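Local coordinates for protein D-lactate dehydrogenase (Fermentative) (Pseudomonas aeruginosa, PDB 5Z20) that probably reduces pyruvate to D-lactate with NADH as a fermentative, NAD-dependent dehydrogenase of the D-isomer specific 2-hydroxyacid dehydrogenase family, at residues B[19-24]-B[63-68]; B[88-93]-B[108-113]. All blocks are in the same frame, centred on the assembly; numbering follows the deposited sequence.

Contact 1: residues B[19-24]-B[63-68]. With OXM (oxamic acid), chain M.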
loop_
_atom_site.group_PDB
_atom_site.type_symbol
_atom_site.label_atom_id
_atom_site.label_comp_id
_atom_site.label_asym_id
_atom_site.label_seq_id
_atom_site.Cartn_x
_atom_site.Cartn_y
_atom_site.Cartn_z
ATOM N N ILE B 19 -25.854 -10.637 30.221
ATOM C CA ILE B 19 -24.984 -9.471 29.949
ATOM C C ILE B 19 -25.099 -9.063 28.516
ATOM O O ILE B 19 -24.880 -9.884 27.601
ATOM C CB ILE B 19 -23.524 -9.835 30.275
ATOM C CG1 ILE B 19 -23.416 -10.391 31.711
ATOM C CG2 ILE B 19 -22.599 -8.657 30.136
ATOM C CD1 ILE B 19 -22.094 -11.118 31.991
ATOM N N LEU B 20 -25.360 -7.788 28.296
ATOM C CA LEU B 20 -25.319 -7.216 26.955
ATOM C C LEU B 20 -24.022 -6.386 26.728
ATOM O O LEU B 20 -23.768 -5.430 27.436
ATOM C CB LEU B 20 -26.496 -6.294 26.707
ATOM C CG LEU B 20 -26.542 -5.724 25.278
ATOM C CD1 LEU B 20 -26.735 -6.842 24.244
ATOM C CD2 LEU B 20 -27.680 -4.776 25.128
ATOM N N PHE B 21 -23.263 -6.774 25.719
ATOM C CA PHE B 21 -22.042 -6.083 25.321
ATOM C C PHE B 21 -22.389 -5.155 24.147
ATOM O O PHE B 21 -22.816 -5.630 23.111
ATOM C CB PHE B 21 -21.019 -7.104 24.840
ATOM C CG PHE B 21 -20.493 -8.026 25.904
ATOM C CD1 PHE B 21 -21.255 -9.088 26.380
ATOM C CD2 PHE B 21 -19.261 -7.847 26.407
ATOM C CE1 PHE B 21 -20.766 -9.915 27.378
ATOM C CE2 PHE B 21 -18.729 -8.672 27.367
ATOM C CZ PHE B 21 -19.495 -9.702 27.857
ATOM N N PHE B 22 -22.108 -3.874 24.269
ATOM C CA PHE B 22 -22.078 -2.965 23.125
ATOM C C PHE B 22 -20.720 -2.909 22.449
ATOM O O PHE B 22 -19.699 -3.318 23.007
ATOM C CB PHE B 22 -22.494 -1.558 23.557
ATOM C CG PHE B 22 -23.996 -1.429 23.879
ATOM C CD1 PHE B 22 -24.902 -1.136 22.887
ATOM C CD2 PHE B 22 -24.440 -1.622 25.155
ATOM C CE1 PHE B 22 -26.235 -1.019 23.178
ATOM C CE2 PHE B 22 -25.788 -1.558 25.461
ATOM C CZ PHE B 22 -26.683 -1.245 24.482
ATOM N N SER B 23 -20.703 -2.360 21.239
ATOM C CA SER B 23 -19.450 -2.195 20.432
ATOM C C SER B 23 -18.656 -3.469 20.360
ATOM O O SER B 23 -17.439 -3.454 20.360
ATOM C CB SER B 23 -18.566 -1.078 21.018
ATOM O OG SER B 23 -19.298 0.163 20.976
ATOM N N SER B 24 -19.336 -4.599 20.253
ATOM C CA SER B 24 -18.664 -5.912 20.289
ATOM C C SER B 24 -17.909 -6.187 18.996
ATOM O O SER B 24 -18.434 -5.923 17.926
ATOM C CB SER B 24 -19.701 -7.040 20.425
ATOM O OG SER B 24 -20.495 -6.810 21.545
ATOM N N VAL B 63 -26.985 -6.272 33.355
ATOM C CA VAL B 63 -25.616 -5.858 33.198
ATOM C C VAL B 63 -25.355 -5.462 31.784
ATOM O O VAL B 63 -25.672 -6.202 30.817
ATOM C CB VAL B 63 -24.632 -7.005 33.577
ATOM C CG1 VAL B 63 -23.210 -6.523 33.481
ATOM C CG2 VAL B 63 -24.897 -7.482 35.014
ATOM N N VAL B 64 -24.693 -4.332 31.656
ATOM C CA VAL B 64 -24.239 -3.855 30.366
ATOM C C VAL B 64 -22.728 -3.761 30.406
ATOM O O VAL B 64 -22.167 -3.205 31.336
ATOM C CB VAL B 64 -24.883 -2.497 30.065
ATOM C CG1 VAL B 64 -24.196 -1.781 28.960
ATOM C CG2 VAL B 64 -26.351 -2.711 29.665
ATOM N N CYS B 65 -22.081 -4.332 29.387
ATOM C CA CYS B 65 -20.613 -4.257 29.240
ATOM C C CYS B 65 -20.240 -3.347 28.094
ATOM O O CYS B 65 -20.634 -3.586 26.916
ATOM C CB CYS B 65 -20.033 -5.606 28.989
ATOM S SG CYS B 65 -18.211 -5.569 28.887
ATOM N N ALA B 66 -19.558 -2.254 28.434
ATOM C CA ALA B 66 -19.244 -1.194 27.493
ATOM C C ALA B 66 -17.747 -1.047 27.302
ATOM O O ALA B 66 -16.943 -1.363 28.216
ATOM C CB ALA B 66 -19.789 0.116 28.001
ATOM N N PHE B 67 -17.411 -0.437 26.163
ATOM C CA PHE B 67 -16.041 -0.158 25.812
ATOM C C PHE B 67 -15.841 1.333 25.709
ATOM O O PHE B 67 -16.752 2.116 25.991
ATOM C CB PHE B 67 -15.639 -0.969 24.571
ATOM C CG PHE B 67 -14.164 -0.985 24.290
ATOM C CD1 PHE B 67 -13.234 -1.266 25.276
ATOM C CD2 PHE B 67 -13.704 -0.730 23.012
ATOM C CE1 PHE B 67 -11.871 -1.287 25.000
ATOM C CE2 PHE B 67 -12.369 -0.760 22.722
ATOM C CZ PHE B 67 -11.439 -1.037 23.704
ATOM N N VAL B 68 -14.637 1.746 25.334
ATOM C CA VAL B 68 -14.183 3.110 25.577
ATOM C C VAL B 68 -14.834 4.115 24.667
ATOM O O VAL B 68 -14.768 5.318 24.924
ATOM C CB VAL B 68 -12.655 3.223 25.445
ATOM C CG1 VAL B 68 -11.985 2.293 26.455
ATOM C CG2 VAL B 68 -12.175 2.833 24.056
HETATM C C1 OXM M . -8.341 1.265 26.520
HETATM N N1 OXM M . -8.312 0.142 25.805
HETATM O O1 OXM M . -8.144 2.357 26.012
HETATM C C2 OXM M . -8.615 1.181 27.951
HETATM O O2 OXM M . -9.028 2.198 28.549
HETATM O O3 OXM M . -8.429 0.095 28.542
#
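Cys65 lays its CB over one face of the Phe21 ring, nearer the rim than the middle. The CB lies 3.9 Å from the centroid of the Phe21 ring, a CH-pi contact. A chi1 of -177° turns SG away from the backbone N and past the CD2-CE2 side of the ring. Cys65 SG stands 3.5 Å from Phe21 CE2 and sees the ring obliquely, a sulfur-aromatic contact. On the same sheet face, Ile19 and Val63 run side by side, with Ile19 CG2 4.0 Å from Val63 CG1. Elsewhere, Val64 CG1 meets the Phe22 ring at its edge, in the ring plane, 3.8 Å from Phe22 CD2. The backbones pair as parallel strands. Leu20 is gripped twice: its N bonds to Val63 O (3.0 Å), and its O accepts from Cys65 N (2.8 Å). Phe22 N then reaches Cys65 O at 3.0 Å, a more bent bond (147° at the hydrogen). Beyond the strand, Phe67 and Val68 reach the oxamate; Val68 CG1 lies 3.6 Å from OXM O2. The side-chain contacts between the strands are apolar or sulfur-aromatic, so the backbone supplies the polar bonds of this buried pairing.

Contact 2: residues B[88-93]-B[108-113]. With OXM (oxamic acid), chain M.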
loop_
_atom_site.group_PDB
_atom_site.type_symbol
_atom_site.label_atom_id
_atom_site.label_comp_id
_atom_site.label_asym_id
_atom_site.label_seq_id
_atom_site.Cartn_x
_atom_site.Cartn_y
_atom_site.Cartn_z
ATOM N N VAL B 88 -22.955 -1.378 35.336
ATOM C CA VAL B 88 -22.192 -1.034 34.149
ATOM C C VAL B 88 -20.769 -1.552 34.301
ATOM O O VAL B 88 -20.054 -1.134 35.197
ATOM C CB VAL B 88 -22.160 0.453 33.963
ATOM C CG1 VAL B 88 -21.241 0.819 32.819
ATOM C CG2 VAL B 88 -23.565 0.926 33.662
ATOM N N ALA B 89 -20.416 -2.499 33.439
ATOM C CA ALA B 89 -19.112 -3.136 33.504
ATOM C C ALA B 89 -18.285 -2.638 32.317
ATOM O O ALA B 89 -18.639 -2.874 31.137
ATOM C CB ALA B 89 -19.269 -4.626 33.409
ATOM N N LEU B 90 -17.214 -1.932 32.632
ATOM C CA LEU B 90 -16.300 -1.378 31.582
ATOM C C LEU B 90 -15.272 -2.413 31.329
ATOM O O LEU B 90 -14.526 -2.806 32.251
ATOM C CB LEU B 90 -15.623 -0.128 32.067
ATOM C CG LEU B 90 -16.542 0.973 32.632
ATOM C CD1 LEU B 90 -15.740 2.234 32.997
ATOM C CD2 LEU B 90 -17.617 1.384 31.609
ATOM N N ARG B 91 -15.174 -2.844 30.078
ATOM C CA ARG B 91 -14.107 -3.741 29.681
ATOM C C ARG B 91 -12.882 -2.948 29.268
ATOM O O ARG B 91 -12.328 -3.152 28.175
ATOM C CB ARG B 91 -14.584 -4.773 28.639
ATOM C CG ARG B 91 -15.135 -4.206 27.316
ATOM C CD ARG B 91 -15.429 -5.355 26.379
ATOM N NE ARG B 91 -15.647 -4.926 24.987
ATOM C CZ ARG B 91 -16.812 -4.467 24.523
ATOM N NH1 ARG B 91 -17.889 -4.367 25.343
ATOM N NH2 ARG B 91 -16.928 -4.115 23.266
ATOM N N SER B 92 -12.428 -2.089 30.173
ATOM C CA SER B 92 -11.407 -1.102 29.882
ATOM C C SER B 92 -10.791 -0.599 31.168
ATOM O O SER B 92 -11.376 -0.817 32.260
ATOM C CB SER B 92 -11.991 0.089 29.156
ATOM O OG SER B 92 -12.901 0.866 29.944
ATOM N N ALA B 93 -9.654 0.062 31.092
ATOM C CA ALA B 93 -9.130 0.718 32.263
ATOM C C ALA B 93 -9.698 2.109 32.384
ATOM O O ALA B 93 -10.058 2.559 33.467
ATOM C CB ALA B 93 -7.622 0.805 32.180
ATOM N N LEU B 108 -26.255 3.188 40.083
ATOM C CA LEU B 108 -25.651 2.303 39.101
ATOM C C LEU B 108 -24.125 2.160 39.334
ATOM O O LEU B 108 -23.370 3.062 39.000
ATOM C CB LEU B 108 -25.825 2.924 37.697
ATOM C CG LEU B 108 -26.941 2.377 36.864
ATOM C CD1 LEU B 108 -26.921 3.086 35.529
ATOM C CD2 LEU B 108 -26.705 0.872 36.693
ATOM N N PRO B 109 -23.701 1.117 39.991
ATOM C CA PRO B 109 -22.261 0.961 40.105
ATOM C C PRO B 109 -21.578 0.733 38.742
ATOM O O PRO B 109 -22.203 0.201 37.802
ATOM C CB PRO B 109 -22.091 -0.326 40.925
ATOM C CG PRO B 109 -23.498 -0.819 41.259
ATOM C CD PRO B 109 -24.470 -0.068 40.438
ATOM N N VAL B 110 -20.330 1.191 38.677
ATOM C CA VAL B 110 -19.511 1.112 37.516
ATOM C C VAL B 110 -18.235 0.415 37.891
ATOM O O VAL B 110 -17.543 0.858 38.810
ATOM C CB VAL B 110 -19.161 2.503 37.020
ATOM C CG1 VAL B 110 -18.274 2.444 35.772
ATOM C CG2 VAL B 110 -20.437 3.270 36.667
ATOM N N VAL B 111 -17.934 -0.680 37.195
ATOM C CA VAL B 111 -16.739 -1.429 37.479
ATOM C C VAL B 111 -15.823 -1.430 36.256
ATOM O O VAL B 111 -16.292 -1.240 35.122
ATOM C CB VAL B 111 -17.026 -2.842 37.970
ATOM C CG1 VAL B 111 -17.761 -2.777 39.289
ATOM C CG2 VAL B 111 -17.817 -3.621 36.941
ATOM N N HIS B 112 -14.531 -1.591 36.457
ATOM C CA HIS B 112 -13.543 -1.562 35.387
ATOM C C HIS B 112 -12.379 -2.513 35.545
ATOM O O HIS B 112 -12.348 -3.308 36.469
ATOM C CB HIS B 112 -13.083 -0.136 35.121
ATOM C CG HIS B 112 -12.081 0.388 36.098
ATOM N ND1 HIS B 112 -11.181 1.282 35.771
ATOM C CD2 HIS B 112 -11.884 0.125 37.421
ATOM C CE1 HIS B 112 -10.445 1.570 36.810
ATOM N NE2 HIS B 112 -10.867 0.860 37.815
ATOM N N VAL B 113 -11.422 -2.465 34.631
ATOM C CA VAL B 113 -10.247 -3.355 34.677
ATOM C C VAL B 113 -9.013 -2.506 34.654
ATOM O O VAL B 113 -8.495 -2.182 33.600
ATOM C CB VAL B 113 -10.220 -4.324 33.531
ATOM C CG1 VAL B 113 -9.102 -5.388 33.749
ATOM C CG2 VAL B 113 -11.578 -4.975 33.327
HETATM C C1 OXM M . -8.341 1.265 26.520
HETATM N N1 OXM M . -8.312 0.142 25.805
HETATM O O1 OXM M . -8.144 2.357 26.012
HETATM C C2 OXM M . -8.615 1.181 27.951
HETATM O O2 OXM M . -9.028 2.198 28.549
HETATM O O3 OXM M . -8.429 0.095 28.542
#
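Val88 and Val111 take part in a parallel backbone ladder. Val88 N gives a nearly straight bond to Pro109 O (173° at the hydrogen), and Val88 O accepts from Val111 N. Leu90 N follows, 2.7 Å from Val111 O. Past the strand, the chain turns at Arg91, the centre of an inverse gamma turn. Pairing resumes where Val113 N bonds to Ser92 O at 2.9 Å. A further backbone bond goes to the ligand, from Ala93 N to OXM O3 at 2.8 Å.

One side chain adds a polar bond across the contact. His112 ND1 donates to Ala93 O, 2.9 Å away and only 7° out of the imidazole plane. With chi1 at 79°, CG sits between the backbone N and carbonyl carbon, and the ring edge faces the loop. Ser92 OG is held by Gly94 O.

Apolar contacts complete the pairing. The Leu90 and Val110 side chains meet at an angle, with Leu90 CD1 3.8 Å from Val110 CG1. Ala89 CB meets Val111 CG2 at 3.9 Å.

Helix 100-105 links the two strands in a beta-alpha-beta unit. Strand 63-66 bonds to the far side of 87-90. Along the outer edge of strand 110-111, Val110 and His112 bond to Val343 and Asn341 near the chain end. Helix 317-335 packs on Arg91, Val111 and Val113, and His112 O accepts from Asn330.

Contacts 1 and 2 belong to one parallel five-stranded sheet, ordered 42-45, 18-21, 63-66, 87-90, 110-111. Their centres lie 10 Å apart, and contact 1 closes along the chain before contact 2 opens. The seam between them is the pair 63-66 and 87-90, where Val64 O and Ala89 N lie 2.8 Å apart, a probable hydrogen bond. Arg91 NH2 reaches back from contact 2 to Phe22 O in contact 1 at 2.9 Å. The loops after strands 63-66 and 87-90 both meet the oxamate, which Tyr116, Arg250 and His311 also bond. This sheet is separate from the seven-stranded Rossmann-type one. The loops at the C-terminal ends of two of its strands thus line part of the ligand site, beside the bound NADH.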